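Local coordinates for hypothetical protein PH1313 (PDB 1VBK) that is of unknown function but probably binds RNA and ATP, consistent with a role in tRNA modification or thiamine biosynthesis, at residues L34-V39 with Y230-K235; N28-A33 with I51-N56; L93-K98 with E139-D144; D149-I154 with T165-G170. All blocks are in the same frame, centred on the assembly; numbering follows the deposited sequence.

Overall arrangement
The four contacts fall into two neighbouring pairs. Interactions 1 and 2 share helix 19-36 and have centres about 10 Å apart: one side of the helix packs on its own sheet in interaction 2, while its C-terminal end meets the ThiI-family region in interaction 1. Tyr232 links them, its CD2 lying 3.5 Å from Ala33 CA. Interactions 3 and 4 lie about 13 Å apart between centres and touch where Lys98 CG comes 3.6 Å from Ile150 CG1. Interactions 2, 3 and 4 all reach one mixed sheet, although the centres of 2 and 3 are about 29 Å apart. No nucleotide or RNA takes part in these contacts.

Interaction 1: L34-V39 with Y230-K235; sequences LVTEEV and YSYGSK
A single weak hydrogen bond is the polar link between Glu37 and Tyr232, residues that belong to the ferredoxin-like and ThiI family regions. Tyr232 OH donates to Glu37 OE2 over 3.4 Å, and the carboxylate oxygen sits at the edge of the phenol ring, near its plane. The two side chains cross at about a right angle, with carboxylate and ring planes 74° apart. Glu37 reaches this position by bending at its second torsion (chi2 -63°), which brings the acid round toward the phenol. Beside it, Thr36 CB approaches Tyr232 CE2 obliquely at 4.3 Å, while its OG1 is bonded to Glu32 O one turn back in the helix.

Glu37 is the first residue to leave the helix, and a Schellman motif closes it, with Val39 N bonded to Leu34 O and Glu38 taking positive phi. In the other segment a type II turn runs from Ser231 to Ser234, with Gly233 at backbone angles that suit a residue without a side chain. Tyrosine suits the place because its ring packs beside Thr36 while its hydroxyl can reach polar partners. Its hydroxyl is also hydrogen-bonded to Arg67 NH1, which forms a long, weak ion pair with Glu37 OE2. The chemistry therefore implies a lightly held seam, in which the phenol hydroxyl has both an acid and a guanidinium as partners, the acid only weakly.

Interaction 2: N28-A33 with I51-N56; sequences NNIREA and IIVKTN
Ile30, on the helix, meets Ile51 and Val53 of strand 50-54 through both of its branches. From CB, which is aimed at the strand, the chain divides. The short branch, CG2, lies anti to the helix backbone N and comes to 4.2 Å from Val53 CG2, one methyl against another. The longer branch leaves through CG1, which stands beside the backbone N (chi1 -73°), and then extends (chi2 172°) to carry CD1 out to the strand. There CD1 rests 4.1 Å from Ile51 CG2 and 4.1 Å from Ile51 CD1, so that it touches both arms of its partner and the two isoleucines meet tip to tip.

Ile51 and Val53 alternate with Ile52 along the strand, and the first and third residues offer their side chains to the same helix. Beta-branched residues suit such a strand, and the forked shape of Ile30 lets one helical residue touch both. All three are buried, and the contact between them is purely apolar. The polar residues lie elsewhere on the helix: Arg31 forms a salt bridge with Glu32 through NH1 and OE2 at 2.8 Å, and its NH2 bonds to Asn28 OD1. Leu26 and Met27 add to the cover over Ile51, and Leu34 to that over Val53. A helix laid by its hydrophobic side on the antiparallel part of the mixed sheet is the packing expected of a ferredoxin-like alpha/beta domain.

Interaction 3: L93-K98 with E139-D144; sequences LMFRKK and ENCEVD
Arg96 and Glu139 form the polar half of this contact, a salt bridge in which NE donates to OE2 over 2.7 Å with an N-H...O angle of 149°. The acceptor oxygen is met on its anti side, from somewhat outside the carboxylate plane, and the guanidinium and carboxylate planes stand 79° apart. Only one carboxylate oxygen is thus engaged by the bond, rather than two oxygens facing two nitrogens. OE2 also lies 3.5 Å from Arg96 CG, close along the aliphatic part of the arginine.

The apolar half lies beside this bridge, at the Phe95 ring. Phe95 CE1 is 3.9 Å from Glu139 CG, so the methylene part of the acid runs past the ring while its charged end turns away to the arginine. At the ring tip, Phe95 CZ meets Cys141 CB at 3.9 Å, and Cys141 SG makes an oblique sulfur-aromatic contact, 5.1 Å from the ring centroid. A small, polarisable cysteine suits this buried place beside a large ring.

Torsions and neighbours set these groups. Phe95 turns its ring away from its own backbone N (chi1 175°) and toward the opposite segment, and Glu139 folds back at its second torsion to bring the acid to Arg96. A further bond from Arg96 NH2 to Asn138 O gives the guanidinium a second hold, this one on the last residue of helix 124-138. Helix 84-102 is thereby joined to the loop between helix 124-138 and strand 142-143: Ile135 packs on both Phe95 and Cys141, while Phe109 of strand 108-115 meets the Phe95 ring edge-to-face.

Interaction 4: D149-I154 with T165-G170; sequences DIEIGI and TEKIKG
The flat group of this contact is the Glu151 carboxylate, which meets Lys167 through one of its oxygens. OE1 lies 4.3 Å from Lys167 CD and accepts from water 2 at 2.6 Å, whereas OE2 is hydrogen-bonded to Thr112 OG1. Water 3 accepts from Lys167 NZ and reaches OE2 only weakly, so the opposite charges are linked through solvent, with OE1 and NZ 5.2 Å apart. A long lysine suits this exposed margin, where its CD comes near the acid.

The backbones also meet through water. Water 1 accepts from Glu151 N and donates to Thr165 O at 2.6 Å, and Thr165 CA approaches Glu151 O at 3.3 Å in a CA-H...O contact. On the buried side, Ile152 CD1 packs 3.7 Å from Thr165 CG2, the two side chains lying side by side. Threonine suits this border, offering a methyl to the core.

Strand 150-157 pairs in antiparallel fashion with strand 160-164 and in parallel with strand 108-115. Just beyond the hairpin, the chain from Thr165 continues beside strand 71-81, which pairs with both 160-164 and 168-169; there Lys167 packs on Ser73 and Ser75, while Ile152 packs against Ile135 of helix 124-138 and Phe95 of helix 84-102.

Interaction 1: L34-V39 with Y230-K235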
loop_
_atom_site.group_PDB
_atom_site.type_symbol
_atom_site.label_atom_id
_atom_site.label_comp_id
_atom_site.label_asym_id
_atom_site.label_seq_id
_atom_site.Cartn_x
_atom_site.Cartn_y
_atom_site.Cartn_z
ATOM N N LEU A 34 6.766 1.126 25.387
ATOM C CA LEU A 34 7.519 1.019 26.632
ATOM C C LEU A 34 8.923 1.619 26.508
ATOM O O LEU A 34 9.395 2.308 27.417
ATOM C CB LEU A 34 7.600 -0.448 27.072
ATOM C CG LEU A 34 6.245 -1.089 27.425
ATOM C CD1 LEU A 34 6.439 -2.558 27.769
ATOM C CD2 LEU A 34 5.618 -0.359 28.596
ATOM N N VAL A 35 9.586 1.362 25.387
ATOM C CA VAL A 35 10.927 1.896 25.175
ATOM C C VAL A 35 10.876 3.421 25.083
ATOM O O VAL A 35 11.690 4.112 25.690
ATOM C CB VAL A 35 11.567 1.307 23.891
ATOM C CG1 VAL A 35 12.907 1.979 23.609
ATOM C CG2 VAL A 35 11.774 -0.192 24.065
ATOM N N THR A 36 9.909 3.941 24.335
ATOM C CA THR A 36 9.756 5.381 24.180
ATOM C C THR A 36 9.517 6.065 25.527
ATOM O O THR A 36 10.077 7.126 25.797
ATOM C CB THR A 36 8.582 5.716 23.230
ATOM O OG1 THR A 36 8.851 5.174 21.932
ATOM C CG2 THR A 36 8.401 7.218 23.110
ATOM N N GLU A 37 8.697 5.449 26.375
ATOM C CA GLU A 37 8.391 6.015 27.687
ATOM C C GLU A 37 9.396 5.579 28.752
ATOM O O GLU A 37 9.234 5.875 29.934
ATOM C CB GLU A 37 6.982 5.600 28.122
ATOM C CG GLU A 37 5.864 6.055 27.195
ATOM C CD GLU A 37 5.755 7.564 27.098
ATOM O OE1 GLU A 37 5.657 8.224 28.155
ATOM O OE2 GLU A 37 5.758 8.090 25.964
ATOM N N GLU A 38 10.436 4.876 28.325
ATOM C CA GLU A 38 11.473 4.384 29.225
ATOM C C GLU A 38 10.941 3.535 30.378
ATOM O O GLU A 38 11.351 3.703 31.530
ATOM C CB GLU A 38 12.310 5.545 29.781
ATOM C CG GLU A 38 12.998 6.370 28.706
ATOM C CD GLU A 38 14.157 7.199 29.236
ATOM O OE1 GLU A 38 14.101 7.659 30.396
ATOM O OE2 GLU A 38 15.124 7.405 28.476
ATOM N N VAL A 39 10.019 2.629 30.067
ATOM C CA VAL A 39 9.478 1.730 31.077
ATOM C C VAL A 39 10.257 0.425 30.948
ATOM O O VAL A 39 10.236 -0.219 29.900
ATOM C CB VAL A 39 7.978 1.433 30.854
ATOM C CG1 VAL A 39 7.478 0.481 31.931
ATOM C CG2 VAL A 39 7.176 2.725 30.883
ATOM N N TYR A 230 -0.195 8.292 20.822
ATOM C CA TYR A 230 -1.119 7.228 20.442
ATOM C C TYR A 230 -0.682 6.608 19.116
ATOM O O TYR A 230 -1.452 5.892 18.483
ATOM C CB TYR A 230 -2.524 7.807 20.256
ATOM C CG TYR A 230 -3.224 8.211 21.532
ATOM C CD1 TYR A 230 -3.928 7.274 22.287
ATOM C CD2 TYR A 230 -3.186 9.527 21.986
ATOM C CE1 TYR A 230 -4.579 7.641 23.465
ATOM C CE2 TYR A 230 -3.831 9.902 23.163
ATOM C CZ TYR A 230 -4.524 8.953 23.894
ATOM O OH TYR A 230 -5.162 9.316 25.058
ATOM N N SER A 231 0.555 6.871 18.704
ATOM C CA SER A 231 1.029 6.377 17.414
ATOM C C SER A 231 2.165 5.359 17.434
ATOM O O SER A 231 2.827 5.157 16.416
ATOM C CB SER A 231 1.452 7.563 16.545
ATOM O OG SER A 231 2.635 8.150 17.059
ATOM N N TYR A 232 2.390 4.716 18.571
ATOM C CA TYR A 232 3.465 3.735 18.668
ATOM C C TYR A 232 3.340 2.685 17.565
ATOM O O TYR A 232 2.279 2.092 17.370
ATOM C CB TYR A 232 3.443 3.076 20.047
ATOM C CG TYR A 232 3.355 4.080 21.170
ATOM C CD1 TYR A 232 2.172 4.248 21.885
ATOM C CD2 TYR A 232 4.446 4.886 21.500
ATOM C CE1 TYR A 232 2.073 5.195 22.904
ATOM C CE2 TYR A 232 4.357 5.840 22.516
ATOM C CZ TYR A 232 3.169 5.986 23.214
ATOM O OH TYR A 232 3.068 6.917 24.222
ATOM N N GLY A 233 4.430 2.471 16.835
ATOM C CA GLY A 233 4.414 1.507 15.750
ATOM C C GLY A 233 4.615 2.173 14.401
ATOM O O GLY A 233 4.902 1.508 13.406
ATOM N N SER A 234 4.450 3.491 14.358
ATOM C CA SER A 234 4.642 4.232 13.116
ATOM C C SER A 234 5.856 5.127 13.305
ATOM O O SER A 234 6.339 5.276 14.426
ATOM C CB SER A 234 3.418 5.095 12.808
ATOM O OG SER A 234 3.325 6.179 13.712
ATOM N N LYS A 235 6.350 5.718 12.219
ATOM C CA LYS A 235 7.505 6.606 12.308
ATOM C C LYS A 235 7.155 7.824 13.154
ATOM O O LYS A 235 7.999 8.360 13.874
ATOM C CB LYS A 235 7.963 7.035 10.910
ATOM C CG LYS A 235 8.716 5.942 10.160
ATOM C CD LYS A 235 9.938 5.485 10.959
ATOM C CE LYS A 235 10.663 4.326 10.288
ATOM N NZ LYS A 235 11.250 4.714 8.977
#

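Interaction 2: N28-A33 with I51-N56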
loop_
_atom_site.group_PDB
_atom_site.type_symbol
_atom_site.label_atom_id
_atom_site.label_comp_id
_atom_site.label_asym_id
_atom_site.label_seq_id
_atom_site.Cartn_x
_atom_site.Cartn_y
_atom_site.Cartn_z
ATOM N N ASN A 28 5.049 -5.502 18.725
ATOM C CA ASN A 28 5.999 -4.518 18.208
ATOM C C ASN A 28 5.636 -3.136 18.741
ATOM O O ASN A 28 6.490 -2.396 19.221
ATOM C CB ASN A 28 5.961 -4.483 16.680
ATOM C CG ASN A 28 6.806 -3.361 16.105
ATOM O OD1 ASN A 28 8.029 -3.462 16.040
ATOM N ND2 ASN A 28 6.157 -2.276 15.704
ATOM N N ASN A 29 4.355 -2.795 18.650
ATOM C CA ASN A 29 3.874 -1.504 19.114
ATOM C C ASN A 29 3.999 -1.360 20.630
ATOM O O ASN A 29 4.269 -0.273 21.139
ATOM C CB ASN A 29 2.424 -1.305 18.661
ATOM C CG ASN A 29 2.278 -1.374 17.145
ATOM O OD1 ASN A 29 3.270 -1.273 16.414
ATOM N ND2 ASN A 29 1.045 -1.536 16.665
ATOM N N ILE A 30 3.818 -2.464 21.349
ATOM C CA ILE A 30 3.935 -2.458 22.803
ATOM C C ILE A 30 5.394 -2.192 23.182
ATOM O O ILE A 30 5.677 -1.417 24.096
ATOM C CB ILE A 30 3.451 -3.810 23.391
ATOM C CG1 ILE A 30 1.917 -3.879 23.292
ATOM C CG2 ILE A 30 3.931 -3.972 24.839
ATOM C CD1 ILE A 30 1.320 -5.219 23.657
ATOM N N ARG A 31 6.321 -2.831 22.473
ATOM C CA ARG A 31 7.743 -2.624 22.741
ATOM C C ARG A 31 8.114 -1.159 22.490
ATOM O O ARG A 31 8.794 -0.532 23.302
ATOM C CB ARG A 31 8.600 -3.516 21.840
ATOM C CG ARG A 31 10.098 -3.298 22.016
ATOM C CD ARG A 31 10.898 -4.090 20.996
ATOM N NE ARG A 31 10.499 -3.761 19.630
ATOM C CZ ARG A 31 10.729 -2.593 19.040
ATOM N NH1 ARG A 31 11.365 -1.625 19.691
ATOM N NH2 ARG A 31 10.309 -2.387 17.799
ATOM N N GLU A 32 7.666 -0.629 21.356
ATOM C CA GLU A 32 7.943 0.757 20.996
ATOM C C GLU A 32 7.427 1.721 22.056
ATOM O O GLU A 32 8.106 2.683 22.410
ATOM C CB GLU A 32 7.307 1.093 19.647
ATOM C CG GLU A 32 8.070 0.565 18.449
ATOM C CD GLU A 32 9.382 1.298 18.239
ATOM O OE1 GLU A 32 9.345 2.538 18.072
ATOM O OE2 GLU A 32 10.446 0.641 18.243
ATOM N N ALA A 33 6.227 1.454 22.566
ATOM C CA ALA A 33 5.625 2.302 23.590
ATOM C C ALA A 33 6.420 2.310 24.892
ATOM O O ALA A 33 6.707 3.373 25.446
ATOM C CB ALA A 33 4.201 1.856 23.862
ATOM N N ILE A 51 -1.039 -11.666 25.669
ATOM C CA ILE A 51 0.309 -11.136 25.577
ATOM C C ILE A 51 0.702 -10.861 27.021
ATOM O O ILE A 51 -0.075 -10.290 27.799
ATOM C CB ILE A 51 0.378 -9.842 24.749
ATOM C CG1 ILE A 51 0.370 -10.193 23.261
ATOM C CG2 ILE A 51 1.653 -9.059 25.094
ATOM C CD1 ILE A 51 0.263 -8.987 22.335
ATOM N N ILE A 52 1.891 -11.308 27.391
ATOM C CA ILE A 52 2.384 -11.111 28.735
ATOM C C ILE A 52 3.631 -10.251 28.660
ATOM O O ILE A 52 4.536 -10.525 27.865
ATOM C CB ILE A 52 2.765 -12.460 29.409
ATOM C CG1 ILE A 52 1.530 -13.362 29.544
ATOM C CG2 ILE A 52 3.402 -12.199 30.780
ATOM C CD1 ILE A 52 0.451 -12.837 30.490
ATOM N N VAL A 53 3.662 -9.201 29.474
ATOM C CA VAL A 53 4.819 -8.324 29.546
ATOM C C VAL A 53 5.440 -8.569 30.916
ATOM O O VAL A 53 4.845 -8.218 31.928
ATOM C CB VAL A 53 4.424 -6.829 29.462
ATOM C CG1 VAL A 53 5.665 -5.956 29.594
ATOM C CG2 VAL A 53 3.720 -6.546 28.157
ATOM N N LYS A 54 6.607 -9.207 30.962
ATOM C CA LYS A 54 7.265 -9.433 32.246
ATOM C C LYS A 54 8.007 -8.148 32.584
ATOM O O LYS A 54 8.897 -7.729 31.837
ATOM C CB LYS A 54 8.261 -10.597 32.169
ATOM C CG LYS A 54 7.641 -11.985 32.229
ATOM C CD LYS A 54 8.738 -13.046 32.178
ATOM C CE LYS A 54 8.183 -14.452 32.297
ATOM N NZ LYS A 54 9.245 -15.476 32.069
ATOM N N THR A 55 7.638 -7.527 33.703
ATOM C CA THR A 55 8.258 -6.277 34.134
ATOM C C THR A 55 8.069 -5.986 35.620
ATOM O O THR A 55 7.046 -6.339 36.210
ATOM C CB THR A 55 7.685 -5.080 33.359
ATOM O OG1 THR A 55 8.190 -3.862 33.923
ATOM C CG2 THR A 55 6.155 -5.072 33.441
ATOM N N ASN A 56 9.057 -5.328 36.222
ATOM C CA ASN A 56 8.970 -4.978 37.631
ATOM C C ASN A 56 8.328 -3.604 37.809
ATOM O O ASN A 56 8.257 -3.087 38.918
ATOM C CB ASN A 56 10.355 -5.014 38.292
ATOM C CG ASN A 56 10.889 -6.428 38.447
ATOM O OD1 ASN A 56 10.166 -7.332 38.868
ATOM N ND2 ASN A 56 12.160 -6.624 38.116
#

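Interaction 3: L93-K98 with E139-D144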
loop_
_atom_site.group_PDB
_atom_site.type_symbol
_atom_site.label_atom_id
_atom_site.label_comp_id
_atom_site.label_asym_id
_atom_site.label_seq_id
_atom_site.Cartn_x
_atom_site.Cartn_y
_atom_site.Cartn_z
ATOM N N LEU A 93 -3.514 -12.000 49.453
ATOM C CA LEU A 93 -2.561 -10.900 49.565
ATOM C C LEU A 93 -3.012 -9.706 48.723
ATOM O O LEU A 93 -3.009 -8.556 49.181
ATOM C CB LEU A 93 -1.180 -11.362 49.095
ATOM C CG LEU A 93 -0.052 -10.330 49.150
ATOM C CD1 LEU A 93 0.315 -10.056 50.603
ATOM C CD2 LEU A 93 1.165 -10.856 48.391
ATOM N N MET A 94 -3.401 -9.980 47.486
ATOM C CA MET A 94 -3.848 -8.920 46.599
ATOM C C MET A 94 -5.209 -8.367 47.003
ATOM O O MET A 94 -5.486 -7.187 46.812
ATOM C CB MET A 94 -3.870 -9.429 45.163
ATOM C CG MET A 94 -2.475 -9.811 44.702
ATOM S SD MET A 94 -2.333 -10.001 42.952
ATOM C CE MET A 94 -2.418 -8.239 42.443
ATOM N N PHE A 95 -6.052 -9.224 47.562
ATOM C CA PHE A 95 -7.371 -8.796 48.006
ATOM C C PHE A 95 -7.199 -7.791 49.134
ATOM O O PHE A 95 -7.856 -6.749 49.158
ATOM C CB PHE A 95 -8.184 -9.998 48.500
ATOM C CG PHE A 95 -9.520 -9.629 49.096
ATOM C CD1 PHE A 95 -9.615 -9.190 50.417
ATOM C CD2 PHE A 95 -10.678 -9.708 48.333
ATOM C CE1 PHE A 95 -10.851 -8.833 50.969
ATOM C CE2 PHE A 95 -11.916 -9.357 48.871
ATOM C CZ PHE A 95 -12.002 -8.918 50.195
ATOM N N ARG A 96 -6.307 -8.107 50.069
ATOM C CA ARG A 96 -6.063 -7.226 51.203
ATOM C C ARG A 96 -5.500 -5.883 50.767
ATOM O O ARG A 96 -5.893 -4.840 51.293
ATOM C CB ARG A 96 -5.149 -7.922 52.215
ATOM C CG ARG A 96 -5.910 -8.967 53.019
ATOM C CD ARG A 96 -5.029 -9.897 53.827
ATOM N NE ARG A 96 -5.836 -10.659 54.780
ATOM C CZ ARG A 96 -5.385 -11.665 55.522
ATOM N NH1 ARG A 96 -4.121 -12.050 55.427
ATOM N NH2 ARG A 96 -6.202 -12.277 56.372
ATOM N N LYS A 97 -4.608 -5.898 49.785
ATOM C CA LYS A 97 -4.035 -4.654 49.297
ATOM C C LYS A 97 -5.141 -3.780 48.714
ATOM O O LYS A 97 -5.217 -2.587 48.998
ATOM C CB LYS A 97 -2.974 -4.926 48.228
ATOM C CG LYS A 97 -2.443 -3.653 47.587
ATOM C CD LYS A 97 -1.224 -3.911 46.712
ATOM C CE LYS A 97 -0.806 -2.639 45.989
ATOM N NZ LYS A 97 -0.639 -1.501 46.945
ATOM N N LYS A 98 -6.004 -4.383 47.903
ATOM C CA LYS A 98 -7.096 -3.645 47.292
ATOM C C LYS A 98 -8.117 -3.202 48.338
ATOM O O LYS A 98 -8.610 -2.073 48.294
ATOM C CB LYS A 98 -7.778 -4.506 46.231
ATOM C CG LYS A 98 -8.961 -3.839 45.534
ATOM C CD LYS A 98 -8.540 -2.681 44.644
ATOM C CE LYS A 98 -9.736 -2.173 43.851
ATOM N NZ LYS A 98 -9.370 -1.083 42.910
ATOM N N GLU A 139 -11.266 -12.765 55.877
ATOM C CA GLU A 139 -11.580 -11.344 55.812
ATOM C C GLU A 139 -13.066 -11.096 55.967
ATOM O O GLU A 139 -13.883 -11.941 55.599
ATOM C CB GLU A 139 -11.150 -10.761 54.455
ATOM C CG GLU A 139 -9.662 -10.483 54.296
ATOM C CD GLU A 139 -9.187 -9.327 55.161
ATOM O OE1 GLU A 139 -9.914 -8.312 55.250
ATOM O OE2 GLU A 139 -8.086 -9.423 55.741
ATOM N N ASN A 140 -13.416 -9.935 56.511
ATOM C CA ASN A 140 -14.819 -9.578 56.641
ATOM C C ASN A 140 -15.173 -9.052 55.262
ATOM O O ASN A 140 -14.677 -8.009 54.832
ATOM C CB ASN A 140 -15.024 -8.480 57.685
ATOM C CG ASN A 140 -16.486 -8.101 57.847
ATOM O OD1 ASN A 140 -17.379 -8.805 57.371
ATOM N ND2 ASN A 140 -16.738 -6.991 58.525
ATOM N N CYS A 141 -16.005 -9.796 54.549
ATOM C CA CYS A 141 -16.395 -9.397 53.210
ATOM C C CYS A 141 -17.640 -10.160 52.803
ATOM O O CYS A 141 -18.174 -10.952 53.579
ATOM C CB CYS A 141 -15.257 -9.669 52.221
ATOM S SG CYS A 141 -14.662 -11.380 52.224
ATOM N N GLU A 142 -18.083 -9.940 51.575
ATOM C CA GLU A 142 -19.303 -10.570 51.100
ATOM C C GLU A 142 -19.273 -10.753 49.594
ATOM O O GLU A 142 -18.867 -9.859 48.864
ATOM C CB GLU A 142 -20.468 -9.672 51.509
ATOM C CG GLU A 142 -21.809 -9.974 50.920
ATOM C CD GLU A 142 -22.803 -8.896 51.298
ATOM O OE1 GLU A 142 -22.984 -8.666 52.513
ATOM O OE2 GLU A 142 -23.390 -8.270 50.391
ATOM N N VAL A 143 -19.707 -11.921 49.135
ATOM C CA VAL A 143 -19.734 -12.200 47.710
ATOM C C VAL A 143 -20.916 -11.497 47.052
ATOM O O VAL A 143 -22.036 -11.547 47.552
ATOM C CB VAL A 143 -19.854 -13.721 47.431
ATOM C CG1 VAL A 143 -20.055 -13.967 45.935
ATOM C CG2 VAL A 143 -18.603 -14.443 47.919
ATOM N N ASP A 144 -20.651 -10.821 45.941
ATOM C CA ASP A 144 -21.696 -10.146 45.176
ATOM C C ASP A 144 -21.214 -10.161 43.735
ATOM O O ASP A 144 -20.252 -9.480 43.389
ATOM C CB ASP A 144 -21.901 -8.707 45.651
ATOM C CG ASP A 144 -23.180 -8.092 45.096
ATOM O OD1 ASP A 144 -23.408 -8.189 43.870
ATOM O OD2 ASP A 144 -23.957 -7.508 45.880
#

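Interaction 4: D149-I154 with T165-G170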
loop_
_atom_site.group_PDB
_atom_site.type_symbol
_atom_site.label_atom_id
_atom_site.label_comp_id
_atom_site.label_asym_id
_atom_site.label_seq_id
_atom_site.Cartn_x
_atom_site.Cartn_y
_atom_site.Cartn_z
ATOM N N ASP A 149 -16.892 -4.288 44.984
ATOM C CA ASP A 149 -15.842 -3.292 45.167
ATOM C C ASP A 149 -14.521 -3.885 44.689
ATOM O O ASP A 149 -13.612 -3.165 44.279
ATOM C CB ASP A 149 -15.662 -2.936 46.650
ATOM C CG ASP A 149 -16.911 -2.352 47.273
ATOM O OD1 ASP A 149 -17.538 -3.056 48.089
ATOM O OD2 ASP A 149 -17.261 -1.195 46.942
ATOM N N ILE A 150 -14.424 -5.208 44.766
ATOM C CA ILE A 150 -13.197 -5.908 44.406
ATOM C C ILE A 150 -13.421 -7.141 43.549
ATOM O O ILE A 150 -14.322 -7.934 43.809
ATOM C CB ILE A 150 -12.459 -6.379 45.680
ATOM C CG1 ILE A 150 -12.092 -5.177 46.553
ATOM C CG2 ILE A 150 -11.221 -7.192 45.305
ATOM C CD1 ILE A 150 -11.672 -5.562 47.961
ATOM N N GLU A 151 -12.592 -7.302 42.524
ATOM C CA GLU A 151 -12.675 -8.488 41.691
ATOM C C GLU A 151 -11.304 -9.139 41.687
ATOM O O GLU A 151 -10.317 -8.507 41.324
ATOM C CB GLU A 151 -13.066 -8.160 40.252
ATOM C CG GLU A 151 -13.003 -9.394 39.357
ATOM C CD GLU A 151 -13.207 -9.079 37.894
ATOM O OE1 GLU A 151 -12.525 -8.163 37.386
ATOM O OE2 GLU A 151 -14.041 -9.755 37.253
ATOM N N ILE A 152 -11.243 -10.391 42.128
ATOM C CA ILE A 152 -9.991 -11.134 42.130
ATOM C C ILE A 152 -10.004 -11.929 40.830
ATOM O O ILE A 152 -10.822 -12.835 40.662
ATOM C CB ILE A 152 -9.909 -12.131 43.313
ATOM C CG1 ILE A 152 -9.913 -11.372 44.646
ATOM C CG2 ILE A 152 -8.651 -12.986 43.196
ATOM C CD1 ILE A 152 -8.706 -10.468 44.862
ATOM N N GLY A 153 -9.109 -11.576 39.909
ATOM C CA GLY A 153 -9.043 -12.274 38.637
ATOM C C GLY A 153 -7.917 -13.285 38.654
ATOM O O GLY A 153 -6.850 -13.023 39.213
ATOM N N ILE A 154 -8.146 -14.441 38.040
ATOM C CA ILE A 154 -7.140 -15.495 38.011
ATOM C C ILE A 154 -7.089 -16.155 36.639
ATOM O O ILE A 154 -8.085 -16.698 36.169
ATOM C CB ILE A 154 -7.451 -16.588 39.066
ATOM C CG1 ILE A 154 -7.562 -15.956 40.457
ATOM C CG2 ILE A 154 -6.370 -17.671 39.039
ATOM C CD1 ILE A 154 -8.008 -16.929 41.549
ATOM N N THR A 165 -6.167 -7.672 40.484
ATOM C CA THR A 165 -7.342 -7.018 41.062
ATOM C C THR A 165 -7.745 -5.843 40.176
ATOM O O THR A 165 -8.833 -5.287 40.336
ATOM C CB THR A 165 -7.085 -6.476 42.485
ATOM O OG1 THR A 165 -5.934 -5.629 42.477
ATOM C CG2 THR A 165 -6.882 -7.616 43.467
ATOM N N GLU A 166 -6.871 -5.478 39.236
ATOM C CA GLU A 166 -7.138 -4.362 38.325
ATOM C C GLU A 166 -7.280 -4.805 36.865
ATOM O O GLU A 166 -6.507 -5.622 36.364
ATOM C CB GLU A 166 -6.026 -3.312 38.435
ATOM C CG GLU A 166 -6.218 -2.097 37.528
ATOM C CD GLU A 166 -5.254 -0.955 37.839
ATOM O OE1 GLU A 166 -4.022 -1.147 37.714
ATOM O OE2 GLU A 166 -5.732 0.141 38.208
ATOM N N LYS A 167 -8.281 -4.251 36.194
ATOM C CA LYS A 167 -8.558 -4.560 34.798
ATOM C C LYS A 167 -8.865 -3.236 34.118
ATOM O O LYS A 167 -9.994 -2.740 34.188
ATOM C CB LYS A 167 -9.760 -5.497 34.710
ATOM C CG LYS A 167 -10.057 -6.038 33.332
ATOM C CD LYS A 167 -11.130 -7.109 33.442
ATOM C CE LYS A 167 -11.455 -7.740 32.106
ATOM N NZ LYS A 167 -12.511 -8.782 32.263
ATOM N N ILE A 168 -7.847 -2.664 33.478
ATOM C CA ILE A 168 -7.961 -1.376 32.802
ATOM C C ILE A 168 -8.458 -1.524 31.374
ATOM O O ILE A 168 -7.904 -2.290 30.587
ATOM C CB ILE A 168 -6.597 -0.651 32.760
ATOM C CG1 ILE A 168 -5.988 -0.600 34.163
ATOM C CG2 ILE A 168 -6.772 0.761 32.214
ATOM C CD1 ILE A 168 -4.581 -0.029 34.194
ATOM N N LYS A 169 -9.500 -0.772 31.041
ATOM C CA LYS A 169 -10.081 -0.814 29.707
ATOM C C LYS A 169 -9.164 -0.131 28.688
ATOM O O LYS A 169 -8.728 1.004 28.889
ATOM C CB LYS A 169 -11.455 -0.132 29.731
ATOM C CG LYS A 169 -12.237 -0.196 28.424
ATOM C CD LYS A 169 -13.609 0.461 28.588
ATOM C CE LYS A 169 -14.408 0.427 27.293
ATOM N NZ LYS A 169 -15.749 1.065 27.448
ATOM N N GLY A 170 -8.855 -0.838 27.606
ATOM C CA GLY A 170 -8.012 -0.274 26.571
ATOM C C GLY A 170 -8.890 0.486 25.596
ATOM O O GLY A 170 -10.083 0.658 25.842
HETATM O O HOH W 1 -10.854 -5.135 41.982
HETATM O O HOH W 2 -10.464 -6.783 38.081
HETATM O O HOH W 3 -11.887 -10.575 34.820
#